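Local coordinates for serine--tRNA ligase, cytoplasmic (Candida albicans, PDB 3QO8), which attaches serine to tRNA(Ser) in two steps, activating it with ATP to Ser-AMP and then transferring it to the acceptor end of the tRNA, at residues N5-E10 with E16-S21; V43-D48 with I91-E96; A150-H155 with N418-D423; A219-L224 with S247-S252. One frame throughout, in Å; residues are numbered along the deposited sequence.

Interaction 1. Residues N5-E10 with E16-S21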
# COMPACT_ATOMS: atom_id res chain seq x y z
N ASN A 5 28.82 25.85 -4.36
CA ASN A 5 29.31 27.22 -4.29
C ASN A 5 28.91 27.95 -3.01
O ASN A 5 29.54 28.93 -2.62
CB ASN A 5 28.91 28.00 -5.54
CG ASN A 5 29.73 27.62 -6.75
OD1 ASN A 5 30.69 26.86 -6.64
ND2 ASN A 5 29.36 28.14 -7.92
N ALA A 6 27.86 27.45 -2.35
CA ALA A 6 27.44 28.05 -1.08
C ALA A 6 28.54 27.98 -0.02
O ALA A 6 28.58 28.80 0.89
CB ALA A 6 26.17 27.38 -0.57
N PHE A 7 29.42 26.99 -0.13
CA PHE A 7 30.49 26.79 0.85
C PHE A 7 31.73 27.61 0.51
O PHE A 7 32.68 27.65 1.29
CB PHE A 7 30.88 25.31 0.92
CG PHE A 7 29.76 24.40 1.38
CD1 PHE A 7 29.70 23.96 2.69
CD2 PHE A 7 28.77 24.00 0.49
CE1 PHE A 7 28.67 23.14 3.12
CE2 PHE A 7 27.74 23.18 0.91
CZ PHE A 7 27.69 22.75 2.23
N LEU A 8 31.74 28.25 -0.65
CA LEU A 8 32.96 28.83 -1.20
C LEU A 8 32.90 30.35 -1.27
O LEU A 8 32.22 30.91 -2.13
CB LEU A 8 33.24 28.24 -2.58
CG LEU A 8 33.26 26.71 -2.56
CD1 LEU A 8 33.34 26.13 -3.97
CD2 LEU A 8 34.41 26.22 -1.68
N VAL A 9 33.62 30.99 -0.35
CA VAL A 9 33.67 32.45 -0.29
C VAL A 9 34.08 33.03 -1.64
O VAL A 9 33.55 34.05 -2.08
CB VAL A 9 34.66 32.93 0.79
CG1 VAL A 9 35.30 34.23 0.39
CG2 VAL A 9 33.95 33.07 2.12
N GLU A 10 35.03 32.36 -2.29
CA GLU A 10 35.59 32.87 -3.54
C GLU A 10 34.58 32.76 -4.68
O GLU A 10 34.75 33.37 -5.73
CB GLU A 10 36.88 32.12 -3.89
CG GLU A 10 36.67 30.63 -4.18
CD GLU A 10 36.78 29.74 -2.94
OE1 GLU A 10 36.35 30.17 -1.83
OE2 GLU A 10 37.30 28.61 -3.08
N GLU A 16 30.04 30.83 6.63
CA GLU A 16 29.68 31.23 7.99
C GLU A 16 28.20 31.01 8.25
O GLU A 16 27.81 30.51 9.31
CB GLU A 16 30.02 32.72 8.24
CG GLU A 16 31.47 33.12 7.95
CD GLU A 16 32.49 32.32 8.75
OE1 GLU A 16 32.10 31.74 9.79
OE2 GLU A 16 33.67 32.27 8.34
N ILE A 17 27.38 31.41 7.28
CA ILE A 17 25.94 31.22 7.34
C ILE A 17 25.61 29.74 7.51
O ILE A 17 24.71 29.35 8.27
CB ILE A 17 25.29 31.72 6.03
CG1 ILE A 17 25.40 33.24 5.95
CG2 ILE A 17 23.84 31.31 5.95
CD1 ILE A 17 24.96 33.80 4.61
N ILE A 18 26.35 28.90 6.80
CA ILE A 18 26.11 27.46 6.87
C ILE A 18 26.49 26.91 8.24
O ILE A 18 25.77 26.10 8.81
CB ILE A 18 26.84 26.69 5.75
CG1 ILE A 18 26.41 27.21 4.37
CG2 ILE A 18 26.53 25.21 5.85
CD1 ILE A 18 27.14 26.55 3.18
N LYS A 19 27.61 27.38 8.79
CA LYS A 19 28.04 26.95 10.12
C LYS A 19 27.03 27.37 11.19
O LYS A 19 26.72 26.61 12.11
CB LYS A 19 29.41 27.55 10.49
CG LYS A 19 30.59 26.97 9.72
CD LYS A 19 31.86 27.08 10.56
CE LYS A 19 33.11 26.78 9.75
NZ LYS A 19 33.60 27.99 9.03
N ALA A 20 26.53 28.60 11.08
CA ALA A 20 25.53 29.09 12.03
C ALA A 20 24.29 28.20 11.93
O ALA A 20 23.68 27.86 12.94
CB ALA A 20 25.18 30.53 11.74
N SER A 21 23.93 27.81 10.71
CA SER A 21 22.74 27.00 10.52
C SER A 21 22.96 25.64 11.15
O SER A 21 22.09 25.14 11.87
CB SER A 21 22.43 26.83 9.02
OG SER A 21 21.27 26.03 8.85
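Ile-18 packs its delta methyl onto the ring of Phe-7 in a buried, largely apolar contact of the N-terminal tRNA-binding domain, where the 3-10 turn at the start of the chain meets helix 15-25 close to the root of the long helical arm. The two side chains cross at about a right angle. CD1 of Ile-18 sits over the centre of the Phe-7 ring, only 10° off its normal, which makes this a CH-pi contact. The other branch reaches the rim, with Ile-18 CG2 lying 4.0 Å from Phe-7 CE1. CG1 stands anti to the carbonyl carbon (chi1 -58°), and the extended step beyond it carries CD1 out from the helix to the turn.

Helix 30-65 closes the site: Ile-35 touches Phe-7, and Val-32 meets Ile-18, which also packs on Val-108 and Ile-111. No hydrogen bond spans the two segments, so across the contact they are held by van der Waals and CH-pi packing. At the start of helix 15-25, Asp-14 OD1 accepts a bond from Glu-16 N. The same isoleucine methyl also reaches Ala-6, with Ile-18 CD1 4.0 Å from Ala-6 CB and 3.5 Å from Ala-6 O.

Interaction 2. Residues V43-D48 with I91-E96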
# COMPACT_ATOMS: atom_id res chain seq x y z
N VAL A 43 39.91 20.70 -6.65
CA VAL A 43 40.33 21.71 -7.61
C VAL A 43 41.78 21.49 -8.03
O VAL A 43 42.11 21.60 -9.21
CB VAL A 43 40.18 23.14 -7.07
CG1 VAL A 43 40.86 24.14 -7.99
CG2 VAL A 43 38.71 23.49 -6.90
N LYS A 44 42.64 21.19 -7.06
CA LYS A 44 44.04 20.89 -7.33
C LYS A 44 44.17 19.75 -8.33
O LYS A 44 44.92 19.83 -9.31
CB LYS A 44 44.79 20.57 -6.04
CG LYS A 44 45.15 21.80 -5.21
CD LYS A 44 45.37 21.47 -3.73
CE LYS A 44 46.44 20.40 -3.54
NZ LYS A 44 47.80 20.86 -3.96
N LEU A 45 43.43 18.68 -8.08
CA LEU A 45 43.44 17.53 -8.98
C LEU A 45 42.96 17.90 -10.38
O LEU A 45 43.52 17.44 -11.38
CB LEU A 45 42.61 16.39 -8.39
CG LEU A 45 43.28 15.72 -7.18
CD1 LEU A 45 42.33 14.81 -6.44
CD2 LEU A 45 44.52 14.94 -7.64
N ARG A 46 41.92 18.73 -10.46
CA ARG A 46 41.38 19.17 -11.75
C ARG A 46 42.43 19.96 -12.54
O ARG A 46 42.60 19.76 -13.75
CB ARG A 46 40.11 20.01 -11.54
CG ARG A 46 39.38 20.40 -12.82
CD ARG A 46 38.27 21.41 -12.56
NE ARG A 46 38.80 22.74 -12.23
CZ ARG A 46 38.05 23.78 -11.87
NH1 ARG A 46 36.73 23.67 -11.80
NH2 ARG A 46 38.62 24.95 -11.60
N PHE A 47 43.15 20.86 -11.86
CA PHE A 47 44.23 21.60 -12.51
C PHE A 47 45.31 20.65 -12.99
O PHE A 47 45.80 20.77 -14.12
CB PHE A 47 44.84 22.64 -11.57
CG PHE A 47 43.97 23.84 -11.34
CD1 PHE A 47 42.73 23.94 -11.95
CD2 PHE A 47 44.41 24.88 -10.53
CE1 PHE A 47 41.93 25.05 -11.74
CE2 PHE A 47 43.61 25.99 -10.33
CZ PHE A 47 42.37 26.08 -10.93
N ASP A 48 45.69 19.70 -12.14
CA ASP A 48 46.74 18.74 -12.48
C ASP A 48 46.32 17.88 -13.68
O ASP A 48 47.11 17.63 -14.59
CB ASP A 48 47.08 17.87 -11.27
CG ASP A 48 48.46 17.22 -11.38
OD1 ASP A 48 49.18 17.53 -12.35
OD2 ASP A 48 48.82 16.43 -10.49
N ILE A 91 43.09 10.76 -12.35
CA ILE A 91 41.69 10.52 -12.71
C ILE A 91 40.97 9.77 -11.59
O ILE A 91 39.81 10.06 -11.26
CB ILE A 91 41.57 9.76 -14.04
CG1 ILE A 91 41.85 10.71 -15.20
CG2 ILE A 91 40.19 9.14 -14.19
CD1 ILE A 91 42.04 10.01 -16.52
N GLU A 92 41.67 8.81 -11.01
CA GLU A 92 41.12 7.99 -9.94
C GLU A 92 40.93 8.80 -8.66
O GLU A 92 39.90 8.70 -7.99
CB GLU A 92 42.03 6.80 -9.69
CG GLU A 92 41.47 5.76 -8.75
CD GLU A 92 42.32 4.50 -8.72
OE1 GLU A 92 43.31 4.44 -9.49
OE2 GLU A 92 42.01 3.59 -7.94
N LYS A 93 41.94 9.61 -8.31
CA LYS A 93 41.85 10.46 -7.13
C LYS A 93 40.75 11.51 -7.27
O LYS A 93 40.02 11.79 -6.32
CB LYS A 93 43.18 11.16 -6.87
CG LYS A 93 44.32 10.23 -6.49
CD LYS A 93 45.61 11.02 -6.32
CE LYS A 93 46.78 10.10 -6.03
NZ LYS A 93 48.07 10.84 -6.00
N GLU A 94 40.65 12.10 -8.45
CA GLU A 94 39.66 13.14 -8.68
C GLU A 94 38.26 12.58 -8.43
O GLU A 94 37.46 13.19 -7.71
CB GLU A 94 39.79 13.72 -10.09
CG GLU A 94 38.89 14.94 -10.34
CD GLU A 94 37.61 14.57 -11.07
OE1 GLU A 94 37.69 13.80 -12.05
OE2 GLU A 94 36.52 15.05 -10.66
N ALA A 95 37.98 11.42 -9.00
CA ALA A 95 36.66 10.81 -8.88
C ALA A 95 36.36 10.48 -7.42
O ALA A 95 35.23 10.60 -6.97
CB ALA A 95 36.55 9.57 -9.75
N GLU A 96 37.39 10.05 -6.69
CA GLU A 96 37.22 9.72 -5.28
C GLU A 96 36.94 10.99 -4.48
O GLU A 96 36.12 10.98 -3.55
CB GLU A 96 38.47 9.02 -4.75
CG GLU A 96 38.37 8.58 -3.29
CD GLU A 96 37.36 7.46 -3.07
OE1 GLU A 96 36.78 6.98 -4.06
OE2 GLU A 96 37.16 7.07 -1.90
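Leu-45 bridges the two long helices of the N-terminal arm, an antiparallel helical hairpin formed by helices 30-65 and 74-107, and meets Lys-93 and Glu-94 on the opposite helix. The apolar part of the contact is carried by the two methyls of the leucine. CD1 lies against the backbone, 3.8 Å from both Lys-93 C and Glu-94 N, and the same atom touches Lys-93 CB at 3.8 Å. CD2 adds a looser contact, 4.1 Å from Lys-93 CB. At the root of the side chain, Leu-45 CB and Glu-94 CB approach to 4.2 Å. The backbones are correspondingly near, with 5.8 Å between Leu-45 CA and Glu-94 CA.

The polar groups lead outward from this patch. Lys-93 starts toward the facing helix but runs on as an extended chain, crossing the leucine at about a right angle and taking its ammonium group away, so that the packing falls mainly on CB, at the root of the chain. Glu-94 has CG anti to its own N (chi1 -173°), and its carboxylate is turned off to one side, where OE2 accepts a hydrogen bond from Trp-42 NE1 of helix 30-65, just ahead of the 43-48 segment.

Between the two segments themselves there is neither hydrogen bond nor salt bridge. One leucine packed on the stems of a lysine and a glutamate is a slight attachment at the surface, consistent with a tRNA-binding arm whose pairing is shared among contacts along its length.

Interaction 3. Residues A150-H155 with N418-D423. With SSA (5'-O-(N-(L-seryl)-sulfamoyl)adenosine), chain D.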
# COMPACT_ATOMS: atom_id res chain seq x y z
N ALA A 150 -15.96 15.45 27.16
CA ALA A 150 -15.11 14.61 26.31
C ALA A 150 -14.73 13.40 27.14
O ALA A 150 -13.62 13.31 27.68
CB ALA A 150 -13.90 15.36 25.82
N LYS A 151 -15.68 12.49 27.27
CA LYS A 151 -15.59 11.39 28.22
C LYS A 151 -14.71 10.25 27.69
O LYS A 151 -14.08 9.54 28.47
CB LYS A 151 -17.00 10.87 28.51
CG LYS A 151 -17.08 9.78 29.56
CD LYS A 151 -18.52 9.46 29.88
CE LYS A 151 -18.64 8.18 30.67
NZ LYS A 151 -17.94 8.25 31.97
N LEU A 152 -14.67 10.07 26.37
CA LEU A 152 -13.96 8.93 25.79
C LEU A 152 -12.79 9.38 24.94
O LEU A 152 -12.86 10.43 24.32
CB LEU A 152 -14.91 8.11 24.92
CG LEU A 152 -16.13 7.58 25.65
CD1 LEU A 152 -17.01 6.81 24.68
CD2 LEU A 152 -15.71 6.71 26.82
N SER A 153 -11.74 8.58 24.89
CA SER A 153 -10.62 8.84 23.97
C SER A 153 -11.04 8.48 22.55
O SER A 153 -12.04 7.79 22.34
CB SER A 153 -9.43 7.97 24.34
OG SER A 153 -9.79 6.62 24.10
N HIS A 154 -10.27 8.91 21.56
CA HIS A 154 -10.60 8.59 20.19
C HIS A 154 -10.75 7.09 19.99
O HIS A 154 -11.65 6.65 19.28
CB HIS A 154 -9.56 9.15 19.22
CG HIS A 154 -8.15 8.82 19.59
ND1 HIS A 154 -7.53 7.66 19.19
CD2 HIS A 154 -7.23 9.52 20.30
CE1 HIS A 154 -6.29 7.65 19.65
NE2 HIS A 154 -6.08 8.76 20.32
N HIS A 155 -9.90 6.28 20.61
CA HIS A 155 -10.00 4.85 20.35
C HIS A 155 -11.24 4.21 20.99
O HIS A 155 -11.82 3.27 20.46
CB HIS A 155 -8.72 4.09 20.70
CG HIS A 155 -8.40 4.06 22.16
ND1 HIS A 155 -8.83 3.05 23.00
CD2 HIS A 155 -7.67 4.90 22.93
CE1 HIS A 155 -8.39 3.28 24.22
NE2 HIS A 155 -7.68 4.40 24.21
N ASN A 418 -13.84 15.25 19.41
CA ASN A 418 -14.57 16.53 19.39
C ASN A 418 -16.04 16.46 18.97
O ASN A 418 -16.78 17.43 19.11
CB ASN A 418 -13.82 17.55 18.53
CG ASN A 418 -12.62 18.15 19.26
OD1 ASN A 418 -12.78 18.86 20.25
ND2 ASN A 418 -11.41 17.86 18.77
N TYR A 419 -16.47 15.32 18.44
CA TYR A 419 -17.83 15.19 17.93
C TYR A 419 -18.62 14.15 18.70
O TYR A 419 -19.75 13.84 18.34
CB TYR A 419 -17.85 14.90 16.41
CG TYR A 419 -17.73 16.16 15.57
CD1 TYR A 419 -16.50 16.76 15.35
CD2 TYR A 419 -18.86 16.74 15.00
CE1 TYR A 419 -16.38 17.92 14.58
CE2 TYR A 419 -18.76 17.91 14.23
CZ TYR A 419 -17.51 18.49 14.03
OH TYR A 419 -17.39 19.64 13.27
N GLN A 420 -18.02 13.64 19.77
CA GLN A 420 -18.69 12.66 20.61
C GLN A 420 -19.78 13.33 21.43
O GLN A 420 -19.71 14.52 21.74
CB GLN A 420 -17.70 11.96 21.55
CG GLN A 420 -17.20 12.82 22.71
CD GLN A 420 -16.17 12.08 23.57
OE1 GLN A 420 -16.52 11.16 24.31
NE2 GLN A 420 -14.90 12.47 23.45
N LYS A 421 -20.80 12.56 21.77
CA LYS A 421 -21.75 12.97 22.79
C LYS A 421 -22.21 11.69 23.48
O LYS A 421 -21.66 10.62 23.22
CB LYS A 421 -22.89 13.79 22.19
CG LYS A 421 -23.79 13.01 21.27
CD LYS A 421 -24.52 13.95 20.33
CE LYS A 421 -25.27 15.03 21.06
NZ LYS A 421 -25.88 15.99 20.10
N GLU A 422 -23.20 11.78 24.36
CA GLU A 422 -23.49 10.66 25.26
C GLU A 422 -23.84 9.36 24.53
O GLU A 422 -23.38 8.29 24.92
CB GLU A 422 -24.61 11.03 26.24
CG GLU A 422 -24.98 9.89 27.20
CD GLU A 422 -26.11 10.27 28.15
OE1 GLU A 422 -25.87 11.09 29.07
OE2 GLU A 422 -27.23 9.74 27.98
N ASP A 423 -24.64 9.47 23.48
CA ASP A 423 -25.21 8.32 22.78
C ASP A 423 -24.57 8.02 21.42
O ASP A 423 -24.99 7.11 20.71
CB ASP A 423 -26.72 8.52 22.60
CG ASP A 423 -27.06 9.89 22.01
OD1 ASP A 423 -28.19 10.06 21.49
OD2 ASP A 423 -26.21 10.81 22.06
N10 SSA D . -19.69 29.61 11.37
CA SSA D . -20.60 28.47 11.35
CB SSA D . -20.67 27.93 9.93
OG SSA D . -21.50 26.76 9.89
C9 SSA D . -20.10 27.41 12.29
O9 SSA D . -20.74 26.39 12.46
N8 SSA D . -18.93 27.65 12.89
S1 SSA D . -18.21 26.52 13.78
O1S SSA D . -16.85 26.93 14.04
O2S SSA D . -18.92 26.34 15.01
O5' SSA D . -18.22 25.19 13.00
C5' SSA D . -17.25 24.91 11.99
C4' SSA D . -17.78 23.75 11.14
O4' SSA D . -17.70 22.51 11.86
C3' SSA D . -19.25 23.93 10.79
O3' SSA D . -19.40 24.49 9.49
C2' SSA D . -19.83 22.54 10.84
O2' SSA D . -19.82 21.97 9.53
C1' SSA D . -18.90 21.75 11.73
N9 SSA D . -19.58 21.58 13.03
C8 SSA D . -19.31 22.24 14.17
N7 SSA D . -20.17 21.81 15.13
C5 SSA D . -20.97 20.87 14.57
C6 SSA D . -22.01 20.09 15.05
N6 SSA D . -22.42 20.17 16.34
N1 SSA D . -22.62 19.23 14.20
C2 SSA D . -22.23 19.12 12.92
N3 SSA D . -21.23 19.86 12.44
C4 SSA D . -20.59 20.74 13.25
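A second molecule of the seryl-sulfamoyl adenosine analogue lies in a pocket to which Tyr-419 contributes, and the next residue, Gln-420, ties that stretch of chain to the backbone of Leu-152. The carboxamide of Gln-420 makes a pair of hydrogen bonds with this one residue. Its OE1 accepts from Leu-152 N at 3.0 Å, through a lone pair in the carbonyl plane. Its NE2 donates an N-H to Leu-152 O, also at 3.0 Å and on a lone pair, although the oxygen is tilted 19° from the amide plane. NE2 bonds Glu-417 O as well, so with three bonds the buried amide is fixed in rotation. Ala-150 covers one face of the amide at its nitrogen end, its CA 3.6 Å from Gln-420 NE2. With chi1 at 73°, CG is wedged between the backbone N and the carbonyl carbon, and the extended chain beyond it spans the gap.

Helix 408-419 is the helix of class II motif 3, and the chain runs on from it into a short, weakly bonded strand about 420-421. On the other side Ser-153 is the N-cap of helix 154-160. Tyr-419 points elsewhere: its ring edge meets the adenine, with CE2 3.5 Å from C4 of the analogue. Tyr-419 OH, hydrogen-bonded to Leu-330 O, lies 2.9 Å from N9 of the same base.

Interaction 4. Residues A219-L224 with S247-S252. With SSA (5'-O-(N-(L-seryl)-sulfamoyl)adenosine), chain B.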
# COMPACT_ATOMS: atom_id res chain seq x y z
N ALA A 219 16.39 7.79 -2.68
CA ALA A 219 17.61 8.32 -2.08
C ALA A 219 17.82 9.80 -2.42
O ALA A 219 18.52 10.50 -1.70
CB ALA A 219 18.81 7.48 -2.51
N LYS A 220 17.20 10.28 -3.49
CA LYS A 220 17.37 11.69 -3.85
C LYS A 220 16.42 12.63 -3.10
O LYS A 220 16.58 13.85 -3.13
CB LYS A 220 17.23 11.91 -5.36
CG LYS A 220 18.33 11.24 -6.20
CD LYS A 220 18.36 11.84 -7.60
CE LYS A 220 19.27 11.08 -8.55
NZ LYS A 220 18.51 10.14 -9.42
N THR A 221 15.44 12.07 -2.41
CA THR A 221 14.49 12.94 -1.73
C THR A 221 14.35 12.68 -0.23
O THR A 221 13.90 13.56 0.51
CB THR A 221 13.12 12.97 -2.44
OG1 THR A 221 12.31 14.02 -1.89
CG2 THR A 221 12.43 11.61 -2.34
N ALA A 222 14.74 11.49 0.22
CA ALA A 222 14.69 11.15 1.64
C ALA A 222 16.08 11.22 2.28
O ALA A 222 17.08 10.89 1.63
CB ALA A 222 14.09 9.76 1.84
N GLN A 223 16.15 11.64 3.54
CA GLN A 223 17.43 11.68 4.25
C GLN A 223 17.76 10.31 4.84
O GLN A 223 16.86 9.49 5.04
CB GLN A 223 17.45 12.79 5.32
CG GLN A 223 16.43 12.66 6.45
CD GLN A 223 16.47 13.86 7.43
OE1 GLN A 223 16.01 14.96 7.10
NE2 GLN A 223 17.01 13.64 8.63
N LEU A 224 19.03 10.09 5.14
CA LEU A 224 19.52 8.80 5.63
C LEU A 224 18.71 8.24 6.80
O LEU A 224 18.40 7.05 6.84
CB LEU A 224 20.99 8.91 6.04
CG LEU A 224 21.59 7.64 6.66
CD1 LEU A 224 21.51 6.49 5.67
CD2 LEU A 224 23.02 7.88 7.11
N SER A 247 3.27 10.86 0.28
CA SER A 247 3.24 11.15 -1.16
C SER A 247 4.22 12.26 -1.55
O SER A 247 4.52 12.44 -2.73
CB SER A 247 1.82 11.44 -1.66
OG SER A 247 1.25 12.58 -1.03
N GLU A 248 4.69 13.00 -0.55
CA GLU A 248 5.73 14.00 -0.75
C GLU A 248 6.90 13.40 -1.53
O GLU A 248 7.45 14.02 -2.43
CB GLU A 248 6.24 14.53 0.59
CG GLU A 248 7.34 15.58 0.48
CD GLU A 248 8.20 15.71 1.75
OE1 GLU A 248 7.70 15.47 2.88
OE2 GLU A 248 9.40 16.04 1.60
N GLN A 249 7.26 12.18 -1.17
CA GLN A 249 8.43 11.54 -1.76
C GLN A 249 8.30 11.32 -3.28
O GLN A 249 9.10 11.87 -4.05
CB GLN A 249 8.78 10.27 -0.99
CG GLN A 249 9.46 10.60 0.34
CD GLN A 249 9.31 9.51 1.40
OE1 GLN A 249 8.54 8.57 1.25
NE2 GLN A 249 10.07 9.65 2.48
N PRO A 250 7.29 10.56 -3.73
CA PRO A 250 7.21 10.37 -5.19
C PRO A 250 6.79 11.65 -5.94
O PRO A 250 7.25 11.88 -7.05
CB PRO A 250 6.15 9.25 -5.36
CG PRO A 250 5.31 9.29 -4.09
CD PRO A 250 6.29 9.76 -2.99
N ILE A 251 5.95 12.47 -5.33
CA ILE A 251 5.51 13.68 -6.01
C ILE A 251 6.66 14.69 -6.15
O ILE A 251 6.74 15.42 -7.13
CB ILE A 251 4.27 14.29 -5.31
CG1 ILE A 251 3.09 13.31 -5.41
CG2 ILE A 251 3.93 15.67 -5.93
CD1 ILE A 251 1.78 13.75 -4.71
N SER A 252 7.57 14.72 -5.17
CA SER A 252 8.72 15.60 -5.29
C SER A 252 9.57 15.18 -6.50
O SER A 252 10.20 16.02 -7.15
CB SER A 252 9.57 15.63 -4.01
OG SER A 252 10.31 14.42 -3.85
N10 SSA B . 5.05 15.27 3.64
CA SSA B . 5.04 15.87 4.98
CB SSA B . 3.82 16.77 5.14
OG SSA B . 2.62 15.97 5.21
C9 SSA B . 5.05 14.80 6.03
O9 SSA B . 4.94 13.62 5.74
N8 SSA B . 5.16 15.23 7.29
S1 SSA B . 4.88 14.28 8.55
O1S SSA B . 5.88 13.27 8.74
O2S SSA B . 4.80 15.11 9.71
O5' SSA B . 3.50 13.61 8.39
C5' SSA B . 2.34 14.37 8.11
C4' SSA B . 1.21 13.94 9.06
O4' SSA B . 0.88 12.55 8.93
C3' SSA B . 1.54 14.11 10.52
O3' SSA B . 1.41 15.48 10.90
C2' SSA B . 0.50 13.19 11.16
O2' SSA B . -0.79 13.85 11.20
C1' SSA B . 0.39 12.04 10.17
N9 SSA B . 1.25 10.91 10.60
C8 SSA B . 2.59 10.88 10.63
N7 SSA B . 2.98 9.67 11.10
C5 SSA B . 1.87 8.96 11.36
C6 SSA B . 1.65 7.69 11.84
N6 SSA B . 2.71 6.91 12.16
N1 SSA B . 0.38 7.24 11.99
C2 SSA B . -0.66 8.03 11.68
N3 SSA B . -0.48 9.27 11.20
C4 SSA B . 0.78 9.75 11.05
O HOH W 1 11.14 13.78 0.61
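The carboxamide of Gln-249 is the flat group that touches across this contact: its NE2 comes 4.1 Å from Ala-222 CB, which stands off the amide plane at the nitrogen end, while OE1 turns the other way to accept from Ala-245 N. The neighbouring carboxylate, that of Glu-248, ends the TxE motif of the class II catalytic core (Thr-246, Ser-247, Glu-248), and its two oxygens are differently engaged. In the conformer described, one of two deposited, Glu-248 OE1 takes a hydrogen bond of 2.8 Å from N10, the seryl amino group of the bound analogue. OE2 accepts from Gln-377 NE2 and from a water. That water is 3.0 Å from Glu-248 OE2, and its other hydrogen is donated to Thr-221 O at 2.8 Å, so the 219-224 loop reaches the serine-binding glutamate through a single water.

Thr-221 makes the direct hydrogen bond between the segments. Its hydroxyl is anti to the backbone N (chi1 -169°), a setting that brings it to helix 248-252. The remaining branch is apolar, with Thr-221 CG2 4.1 Å from Gln-249 CB. Behind the helix, Pro-250 packs on Phe-179 of the second subunit, while Ser-252 also touches Phe-304 of strand 297-307.

Ser-252 OG both receives and gives: Thr-221 OG1 donates to it at 2.8 Å, and it donates in turn to the carbonyl of its own helix, Ser-252 OG lying 2.8 Å from Gln-249 O and tilted 27° out of the carbonyl plane.

In the fold
Interactions 1 and 2 belong to the N-terminal domain and both involve helix 30-65, which packs against the Phe-7 site and supplies one segment of interaction 2; their centres are about 23 Å apart. Both are largely apolar and without cross-segment hydrogen bonds, but the first is enclosed whereas the second is at the surface. Interactions 3 and 4 are partly buried and polar, and each lies beside a different bound analogue. In interaction 3 a side-chain amide grips backbone; in interaction 4 hydroxyls and a water do the joining. Interaction 4 is nested within the chain loop that 150-155 and 418-423 close, about 37 Å away between centres.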